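Taurine dioxygenase (Burkholderia ambifaria, PDB 5VN6) probably acts as an iron- and 2-oxoglutarate-dependent taurine dioxygenase of the TfdA family, here holding a magnesium ion at its metal site. Local coordinates at residues V49-D54 / S255-D260; T133-M138 / R262-Y267. One frame throughout, in Å; residues are numbered along the deposited sequence.

Contact 1 (V49-D54 / S255-D260)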
ATOM      1  N   VAL A  49      13.132  -4.839  -8.267  1.00 32.59           N
ATOM      2  CA  VAL A  49      12.444  -4.232  -9.404  1.00 28.39           C
ATOM      3  C   VAL A  49      13.213  -2.983  -9.819  1.00 33.56           C
ATOM      4  O   VAL A  49      13.611  -2.181  -8.968  1.00 34.10           O
ATOM      5  CB  VAL A  49      10.963  -3.904  -9.087  1.00 36.24           C
ATOM      6  CG1 VAL A  49      10.825  -2.970  -7.883  1.00 31.47           C
ATOM      7  CG2 VAL A  49      10.251  -3.298 -10.335  1.00 29.86           C
ATOM      8  N   LEU A  50      13.434  -2.827 -11.130  1.00 31.57           N
ATOM      9  CA  LEU A  50      14.170  -1.698 -11.686  1.00 34.71           C
ATOM     10  C   LEU A  50      13.252  -0.885 -12.590  1.00 35.95           C
ATOM     11  O   LEU A  50      12.432  -1.449 -13.318  1.00 36.77           O
ATOM     12  CB  LEU A  50      15.411  -2.159 -12.479  1.00 34.60           C
ATOM     13  CG  LEU A  50      16.502  -2.938 -11.735  1.00 42.55           C
ATOM     14  CD1 LEU A  50      17.558  -3.484 -12.718  1.00 36.26           C
ATOM     15  CD2 LEU A  50      17.158  -2.064 -10.652  1.00 36.19           C
ATOM     16  N   PHE A  51      13.392   0.438 -12.535  1.00 32.57           N
ATOM     17  CA  PHE A  51      12.563   1.357 -13.302  1.00 36.54           C
ATOM     18  C   PHE A  51      13.426   2.236 -14.196  1.00 38.25           C
ATOM     19  O   PHE A  51      14.532   2.642 -13.817  1.00 40.44           O
ATOM     20  CB  PHE A  51      11.715   2.256 -12.379  1.00 34.06           C
ATOM     21  CG  PHE A  51      10.872   1.490 -11.407  1.00 37.14           C
ATOM     22  CD1 PHE A  51       9.735   0.838 -11.832  1.00 31.91           C
ATOM     23  CD2 PHE A  51      11.219   1.427 -10.060  1.00 36.52           C
ATOM     24  CE1 PHE A  51       8.964   0.135 -10.951  1.00 31.81           C
ATOM     25  CE2 PHE A  51      10.455   0.723  -9.167  1.00 34.22           C
ATOM     26  CZ  PHE A  51       9.320   0.069  -9.606  1.00 32.05           C
ATOM     27  N   LEU A  52      12.910   2.538 -15.381  1.00 39.76           N
ATOM     28  CA  LEU A  52      13.582   3.449 -16.291  1.00 42.96           C
ATOM     29  C   LEU A  52      12.551   4.360 -16.940  1.00 44.21           C
ATOM     30  O   LEU A  52      11.439   3.924 -17.250  1.00 44.94           O
ATOM     31  CB  LEU A  52      14.362   2.690 -17.372  1.00 40.76           C
ATOM     32  CG  LEU A  52      15.515   1.790 -16.917  1.00 44.31           C
ATOM     33  CD1 LEU A  52      15.048   0.365 -16.563  1.00 40.42           C
ATOM     34  CD2 LEU A  52      16.569   1.749 -17.993  1.00 44.65           C
ATOM     35  N   ARG A  53      12.928   5.614 -17.164  1.00 45.26           N
ATOM     36  CA  ARG A  53      12.110   6.568 -17.901  1.00 44.59           C
ATOM     37  C   ARG A  53      12.624   6.699 -19.324  1.00 48.06           C
ATOM     38  O   ARG A  53      13.771   6.362 -19.623  1.00 50.38           O
ATOM     39  CB  ARG A  53      12.125   7.951 -17.236  1.00 48.30           C
ATOM     40  CG  ARG A  53      11.635   7.976 -15.785  1.00 52.73           C
ATOM     41  CD  ARG A  53      10.118   7.888 -15.710  1.00 49.63           C
ATOM     42  NE  ARG A  53       9.632   8.170 -14.359  1.00 51.52           N
ATOM     43  CZ  ARG A  53       8.441   7.796 -13.899  1.00 48.16           C
ATOM     44  NH1 ARG A  53       7.615   7.103 -14.683  1.00 43.04           N
ATOM     45  NH2 ARG A  53       8.092   8.086 -12.649  1.00 40.74           N
ATOM     46  N   ASP A  54      11.745   7.182 -20.203  1.00 49.04           N
ATOM     47  CA  ASP A  54      12.118   7.623 -21.546  1.00 57.14           C
ATOM     48  C   ASP A  54      12.906   6.556 -22.302  1.00 57.14           C
ATOM     49  O   ASP A  54      13.947   6.823 -22.910  1.00 55.15           O
ATOM     50  CB  ASP A  54      12.890   8.935 -21.462  1.00 58.77           C
ATOM     51  CG  ASP A  54      12.137   9.974 -20.685  1.00 65.70           C
ATOM     52  OD1 ASP A  54      10.942  10.167 -21.001  1.00 64.45           O
ATOM     53  OD2 ASP A  54      12.709  10.550 -19.733  1.00 70.66           O
ATOM     54  N   SER A 255       7.979   4.502 -20.179  1.00 42.85           N
ATOM     55  CA  SER A 255       8.552   4.028 -18.929  1.00 41.49           C
ATOM     56  C   SER A 255       8.592   2.501 -18.939  1.00 44.03           C
ATOM     57  O   SER A 255       7.753   1.841 -19.564  1.00 41.50           O
ATOM     58  CB  SER A 255       7.731   4.524 -17.733  1.00 43.59           C
ATOM     59  OG  SER A 255       7.937   5.909 -17.482  1.00 47.84           O
ATOM     60  N   VAL A 256       9.581   1.938 -18.243  1.00 38.74           N
ATOM     61  CA  VAL A 256       9.826   0.501 -18.238  1.00 36.61           C
ATOM     62  C   VAL A 256      10.036   0.046 -16.800  1.00 40.00           C
ATOM     63  O   VAL A 256      10.678   0.746 -16.004  1.00 42.07           O
ATOM     64  CB  VAL A 256      11.041   0.138 -19.134  1.00 39.09           C
ATOM     65  CG1 VAL A 256      11.439  -1.332 -18.987  1.00 37.78           C
ATOM     66  CG2 VAL A 256      10.736   0.444 -20.589  1.00 38.40           C
ATOM     67  N   ALA A 257       9.448  -1.104 -16.457  1.00 38.30           N
ATOM     68  CA  ALA A 257       9.711  -1.815 -15.209  1.00 32.06           C
ATOM     69  C   ALA A 257      10.309  -3.174 -15.542  1.00 38.57           C
ATOM     70  O   ALA A 257       9.821  -3.868 -16.442  1.00 40.05           O
ATOM     71  CB  ALA A 257       8.446  -2.018 -14.371  1.00 31.13           C
ATOM     72  N   ILE A 258      11.370  -3.542 -14.829  1.00 36.41           N
ATOM     73  CA  ILE A 258      11.954  -4.879 -14.892  1.00 35.50           C
ATOM     74  C   ILE A 258      11.886  -5.449 -13.486  1.00 34.22           C
ATOM     75  O   ILE A 258      12.413  -4.833 -12.553  1.00 36.85           O
ATOM     76  CB  ILE A 258      13.424  -4.850 -15.361  1.00 38.18           C
ATOM     77  CG1 ILE A 258      13.623  -3.951 -16.586  1.00 40.21           C
ATOM     78  CG2 ILE A 258      13.940  -6.275 -15.580  1.00 35.71           C
ATOM     79  CD1 ILE A 258      15.071  -3.473 -16.767  1.00 39.87           C
ATOM     80  N   TRP A 259      11.274  -6.625 -13.321  1.00 33.40           N
ATOM     81  CA  TRP A 259      11.194  -7.166 -11.967  1.00 37.84           C
ATOM     82  C   TRP A 259      11.460  -8.662 -11.903  1.00 39.83           C
ATOM     83  O   TRP A 259      11.218  -9.417 -12.859  1.00 35.21           O
ATOM     84  CB  TRP A 259       9.849  -6.855 -11.287  1.00 37.01           C
ATOM     85  CG  TRP A 259       8.630  -7.564 -11.809  1.00 39.99           C
ATOM     86  CD1 TRP A 259       8.090  -8.738 -11.347  1.00 37.87           C
ATOM     87  CD2 TRP A 259       7.748  -7.091 -12.838  1.00 39.42           C
ATOM     88  NE1 TRP A 259       6.942  -9.041 -12.060  1.00 39.52           N
ATOM     89  CE2 TRP A 259       6.708  -8.040 -12.970  1.00 43.61           C
ATOM     90  CE3 TRP A 259       7.747  -5.960 -13.669  1.00 33.38           C
ATOM     91  CZ2 TRP A 259       5.671  -7.891 -13.901  1.00 50.55           C
ATOM     92  CZ3 TRP A 259       6.716  -5.808 -14.588  1.00 35.95           C
ATOM     93  CH2 TRP A 259       5.691  -6.775 -14.697  1.00 50.90           C
ATOM     94  N   ASP A 260      11.963  -9.063 -10.732  1.00 33.97           N
ATOM     95  CA  ASP A 260      12.273 -10.447 -10.396  1.00 40.70           C
ATOM     96  C   ASP A 260      11.026 -11.037  -9.751  1.00 36.34           C
ATOM     97  O   ASP A 260      10.751 -10.801  -8.578  1.00 37.40           O
ATOM     98  CB  ASP A 260      13.502 -10.510  -9.489  1.00 32.28           C
ATOM     99  CG  ASP A 260      13.848 -11.945  -9.017  1.00 42.06           C
ATOM    100  OD1 ASP A 260      13.066 -12.899  -9.220  1.00 41.96           O
ATOM    101  OD2 ASP A 260      14.942 -12.118  -8.446  1.00 40.95           O
TER
HETATM  102  O   HOH W   1       8.990   7.485 -19.258  1.00 39.74           O
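V49-D54 and S255-D260 pair as neighbouring antiparallel strands in the large mixed sheet, between strand 20-23, which runs parallel to 49-52, and strand 118-125 beyond 256-260. Four backbone bonds hold the ladder, in two reciprocal pairs: L50 with I258 (L50 N to I258 O 2.7 Å, I258 N to L50 O 2.8 Å) and L52 with V256. V49-W259 and F51-A257 are the non-hydrogen-bonded pairs, where CA-H groups lean on the carbonyl oxygens.

On the face of L50, L52, V256 and I258, the methyl ends of L52 and I258 meet at an oblique crossing, CD1 to CD1 3.8 Å. L50 continues this apolar layer onto I40 and L44 of helix 34-47. The other face looks into the double-stranded beta-helix (jelly-roll) core expected of a TfdA-family dioxygenase, part of the cupin clan. Here the V49 chi1 of 58°, set by CG1, leaves CG2 anti to N and brings this branch against W259 CB, 3.7 Å from CG2. The W259 indole itself swings away from V49, toward the metal-binding residues D108 and H266. The methyl of A257 lies 4.0 Å from F51 CD1 at a slant to the ring, and F51 also stacks on W249.

Past the ladder the contact turns polar. R53, bent at chi2 (-77°), folds its guanidinium back so that NH1 donates in its own plane to S255 OG at 3.1 Å, with an N-H...O angle of 160°; NH1 also bonds to R250 O. A water 2.6 Å from S255 OG accepts from D54 N at 2.9 Å, carrying the link one residue further along the first segment.

Contact 2 (T133-M138 / R262-Y267). With MG (magnesium ion), chain C.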
ATOM      1  N   THR A 133       1.551   1.014 -10.465  1.00 31.96           N
ATOM      2  CA  THR A 133       1.819  -0.382 -10.133  1.00 31.02           C
ATOM      3  C   THR A 133       2.683  -0.408  -8.881  1.00 30.01           C
ATOM      4  O   THR A 133       3.567   0.441  -8.708  1.00 33.48           O
ATOM      5  CB  THR A 133       2.518  -1.128 -11.299  1.00 30.81           C
ATOM      6  OG1 THR A 133       1.745  -0.960 -12.495  1.00 34.44           O
ATOM      7  CG2 THR A 133       2.663  -2.627 -11.002  1.00 28.41           C
ATOM      8  N   MET A 134       2.406  -1.356  -7.995  1.00 30.00           N
ATOM      9  CA  MET A 134       3.172  -1.511  -6.768  1.00 26.87           C
ATOM     10  C   MET A 134       3.836  -2.868  -6.749  1.00 28.01           C
ATOM     11  O   MET A 134       3.321  -3.824  -7.330  1.00 34.78           O
ATOM     12  CB  MET A 134       2.287  -1.376  -5.519  1.00 27.25           C
ATOM     13  CG  MET A 134       1.444  -0.110  -5.516  1.00 30.17           C
ATOM     14  SD  MET A 134       0.410  -0.036  -4.048  1.00 36.43           S
ATOM     15  CE  MET A 134       1.668   0.018  -2.778  1.00 34.62           C
ATOM     16  N   TRP A 135       4.991  -2.939  -6.084  1.00 27.38           N
ATOM     17  CA  TRP A 135       5.681  -4.190  -5.819  1.00 26.90           C
ATOM     18  C   TRP A 135       5.961  -4.308  -4.328  1.00 28.25           C
ATOM     19  O   TRP A 135       6.120  -3.302  -3.634  1.00 32.90           O
ATOM     20  CB  TRP A 135       7.029  -4.308  -6.597  1.00 32.61           C
ATOM     21  CG  TRP A 135       6.905  -4.555  -8.058  1.00 30.66           C
ATOM     22  CD1 TRP A 135       7.084  -5.738  -8.699  1.00 26.19           C
ATOM     23  CD2 TRP A 135       6.604  -3.584  -9.080  1.00 31.88           C
ATOM     24  NE1 TRP A 135       6.909  -5.575 -10.052  1.00 35.34           N
ATOM     25  CE2 TRP A 135       6.610  -4.263 -10.311  1.00 31.44           C
ATOM     26  CE3 TRP A 135       6.322  -2.211  -9.064  1.00 31.67           C
ATOM     27  CZ2 TRP A 135       6.347  -3.620 -11.527  1.00 31.74           C
ATOM     28  CZ3 TRP A 135       6.055  -1.574 -10.260  1.00 33.03           C
ATOM     29  CH2 TRP A 135       6.072  -2.276 -11.478  1.00 35.78           C
ATOM     30  N   ALA A 136       6.060  -5.553  -3.847  1.00 28.68           N
ATOM     31  CA  ALA A 136       6.382  -5.841  -2.459  1.00 25.80           C
ATOM     32  C   ALA A 136       7.549  -6.827  -2.410  1.00 26.62           C
ATOM     33  O   ALA A 136       7.650  -7.730  -3.247  1.00 31.53           O
ATOM     34  CB  ALA A 136       5.169  -6.412  -1.707  1.00 27.42           C
ATOM     35  N   ASN A 137       8.441  -6.628  -1.447  1.00 26.53           N
ATOM     36  CA  ASN A 137       9.648  -7.439  -1.283  1.00 32.61           C
ATOM     37  C   ASN A 137       9.290  -8.629  -0.395  1.00 31.85           C
ATOM     38  O   ASN A 137       9.172  -8.495   0.822  1.00 30.64           O
ATOM     39  CB  ASN A 137      10.764  -6.582  -0.691  1.00 31.69           C
ATOM     40  CG  ASN A 137      12.063  -7.342  -0.481  1.00 32.13           C
ATOM     41  OD1 ASN A 137      12.085  -8.568  -0.359  1.00 38.68           O
ATOM     42  ND2 ASN A 137      13.162  -6.603  -0.424  1.00 33.03           N
ATOM     43  N   MET A 138       9.097  -9.802  -0.994  1.00 34.23           N
ATOM     44  CA  MET A 138       8.733 -10.956  -0.175  1.00 33.03           C
ATOM     45  C   MET A 138       9.941 -11.649   0.450  1.00 33.47           C
ATOM     46  O   MET A 138       9.759 -12.606   1.210  1.00 28.43           O
ATOM     47  CB  MET A 138       7.910 -11.953  -1.005  1.00 33.59           C
ATOM     48  CG  MET A 138       6.673 -11.319  -1.628  1.00 34.20           C
ATOM     49  SD  MET A 138       5.666 -10.320  -0.477  1.00 33.93           S
ATOM     50  CE  MET A 138       5.091 -11.630   0.625  1.00 23.46           C
ATOM     51  N   ARG A 262      10.349 -13.939  -8.812  1.00 41.63           N
ATOM     52  CA  ARG A 262      10.580 -14.945  -7.791  1.00 37.67           C
ATOM     53  C   ARG A 262      10.625 -14.325  -6.409  1.00 39.33           C
ATOM     54  O   ARG A 262      10.228 -14.965  -5.429  1.00 42.21           O
ATOM     55  CB  ARG A 262      11.891 -15.685  -8.085  1.00 34.28           C
ATOM     56  CG  ARG A 262      11.967 -16.192  -9.501  1.00 39.80           C
ATOM     57  CD  ARG A 262      13.398 -16.529  -9.900  1.00 45.10           C
ATOM     58  NE  ARG A 262      14.247 -15.341  -9.948  1.00 46.11           N
ATOM     59  CZ  ARG A 262      15.494 -15.359 -10.399  1.00 49.53           C
ATOM     60  NH1 ARG A 262      16.022 -16.501 -10.851  1.00 47.21           N
ATOM     61  NH2 ARG A 262      16.205 -14.249 -10.402  1.00 44.32           N
ATOM     62  N   ALA A 263      11.104 -13.089  -6.309  1.00 36.55           N
ATOM     63  CA  ALA A 263      11.314 -12.447  -5.021  1.00 30.62           C
ATOM     64  C   ALA A 263      10.222 -11.458  -4.647  1.00 35.23           C
ATOM     65  O   ALA A 263      10.254 -10.929  -3.539  1.00 35.52           O
ATOM     66  CB  ALA A 263      12.671 -11.715  -5.006  1.00 27.07           C
ATOM     67  N   THR A 264       9.281 -11.173  -5.540  1.00 39.41           N
ATOM     68  CA  THR A 264       8.329 -10.089  -5.344  1.00 33.09           C
ATOM     69  C   THR A 264       6.893 -10.540  -5.579  1.00 37.49           C
ATOM     70  O   THR A 264       6.627 -11.586  -6.176  1.00 31.48           O
ATOM     71  CB  THR A 264       8.615  -8.913  -6.298  1.00 34.60           C
ATOM     72  OG1 THR A 264       8.410  -9.345  -7.656  1.00 31.04           O
ATOM     73  CG2 THR A 264      10.043  -8.424  -6.135  1.00 29.94           C
ATOM     74  N   GLN A 265       5.969  -9.704  -5.117  1.00 30.16           N
ATOM     75  CA  GLN A 265       4.611  -9.674  -5.636  1.00 33.29           C
ATOM     76  C   GLN A 265       4.367  -8.282  -6.207  1.00 31.35           C
ATOM     77  O   GLN A 265       5.105  -7.340  -5.913  1.00 30.84           O
ATOM     78  CB  GLN A 265       3.587 -10.027  -4.541  1.00 28.97           C
ATOM     79  CG  GLN A 265       3.915 -11.345  -3.877  1.00 33.18           C
ATOM     80  CD  GLN A 265       2.917 -11.778  -2.856  1.00 29.45           C
ATOM     81  OE1 GLN A 265       1.839 -11.186  -2.705  1.00 29.13           O
ATOM     82  NE2 GLN A 265       3.268 -12.826  -2.127  1.00 23.27           N
ATOM     83  N   HIS A 266       3.352  -8.154  -7.064  1.00 28.52           N
ATOM     84  CA  HIS A 266       2.983  -6.844  -7.573  1.00 31.88           C
ATOM     85  C   HIS A 266       1.467  -6.683  -7.537  1.00 37.50           C
ATOM     86  O   HIS A 266       0.717  -7.641  -7.320  1.00 33.68           O
ATOM     87  CB  HIS A 266       3.535  -6.593  -8.977  1.00 36.24           C
ATOM     88  CG  HIS A 266       3.079  -7.585  -9.991  1.00 48.13           C
ATOM     89  ND1 HIS A 266       3.773  -8.747 -10.255  1.00 49.73           N
ATOM     90  CD2 HIS A 266       2.014  -7.579 -10.828  1.00 52.27           C
ATOM     91  CE1 HIS A 266       3.142  -9.425 -11.197  1.00 53.68           C
ATOM     92  NE2 HIS A 266       2.079  -8.732 -11.571  1.00 57.31           N
ATOM     93  N   TYR A 267       1.034  -5.436  -7.726  1.00 29.64           N
ATOM     94  CA  TYR A 267      -0.367  -5.041  -7.630  1.00 32.50           C
ATOM     95  C   TYR A 267      -0.559  -3.917  -8.634  1.00 33.29           C
ATOM     96  O   TYR A 267       0.088  -2.871  -8.512  1.00 35.19           O
ATOM     97  CB  TYR A 267      -0.690  -4.585  -6.192  1.00 27.75           C
ATOM     98  CG  TYR A 267      -2.150  -4.381  -5.803  1.00 33.10           C
ATOM     99  CD1 TYR A 267      -2.728  -5.161  -4.819  1.00 28.87           C
ATOM    100  CD2 TYR A 267      -2.921  -3.365  -6.360  1.00 26.34           C
ATOM    101  CE1 TYR A 267      -4.059  -4.961  -4.409  1.00 28.69           C
ATOM    102  CE2 TYR A 267      -4.265  -3.156  -5.951  1.00 27.91           C
ATOM    103  CZ  TYR A 267      -4.810  -3.962  -4.969  1.00 26.02           C
ATOM    104  OH  TYR A 267      -6.114  -3.805  -4.541  1.00 26.53           O
TER
HETATM  105 MG    MG C 300       0.682  -9.580 -12.883  1.00 48.04          MG
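With CG anti to its carbonyl carbon, W135 lays the five-membered ring of its indole against the CB of H266, which the backbone positions; the H266 chi1 of 59°, with CG wedged between backbone N and carbonyl carbon, sends the imidazole on past the indole toward the metal. The CH-pi contact is 3.8 Å from H266 CB to the ring centroid, only 18° off the normal. The imidazole plane is inclined 46° to that ring, and NE2 binds the magnesium ion at 2.1 Å. T264 OG1 sits at the indole edge, 4.0 Å from W135 CD1; its hydrogen-bond partner is D260 O.

The strands are antiparallel, with reciprocal backbone bonds for M134-Y267 and A136-Q265; the Q265 N to A136 O bond is the longest at 3.2 Å. M138 N then donates to A263 O (3.0 Å), continuing the pairing where N137 caps the helix that starts at M138. Across the sheet from W135 and H266, the doubly bent M138 side chain runs across the extended Q265, its CE 3.5 Å from Q265 NE2. That amide nitrogen is bonded to V203 O. At the dimer interface Y267 OH is hydrogen-bonded to E244 of the second subunit.

H106 and D108 complete the protein ligands of the metal, the two-histidine, one-carboxylate facial triad of this enzyme class, which would normally hold iron. The bonded pairs M134-Y267 and A136-Q265 flank H266 and hold its backbone, while the NE2-magnesium bond and the surrounding W259 and H106 rings probably limit how its imidazole can turn.

Overall arrangement
From the N terminus the chain lays down 49-54, then 133-138, and returns through 255-260 and 262-267, so contact 1 closes a loop of 200 intervening residues and contact 2 one of 123. The loops cross rather than nest: 133-138 falls inside the first, while 262-267 lies beyond its end. Strands 256-260 and 264-268 follow each other in sequence but enter different sheets, the large mixed sheet and the three-stranded antiparallel one. The two sheets meet through W135, whose NE1 lies 3.2 Å from W259 CG and whose CZ3 is 3.4 Å from F51 CE1, packing contact 1 against the metal-bearing contact 2.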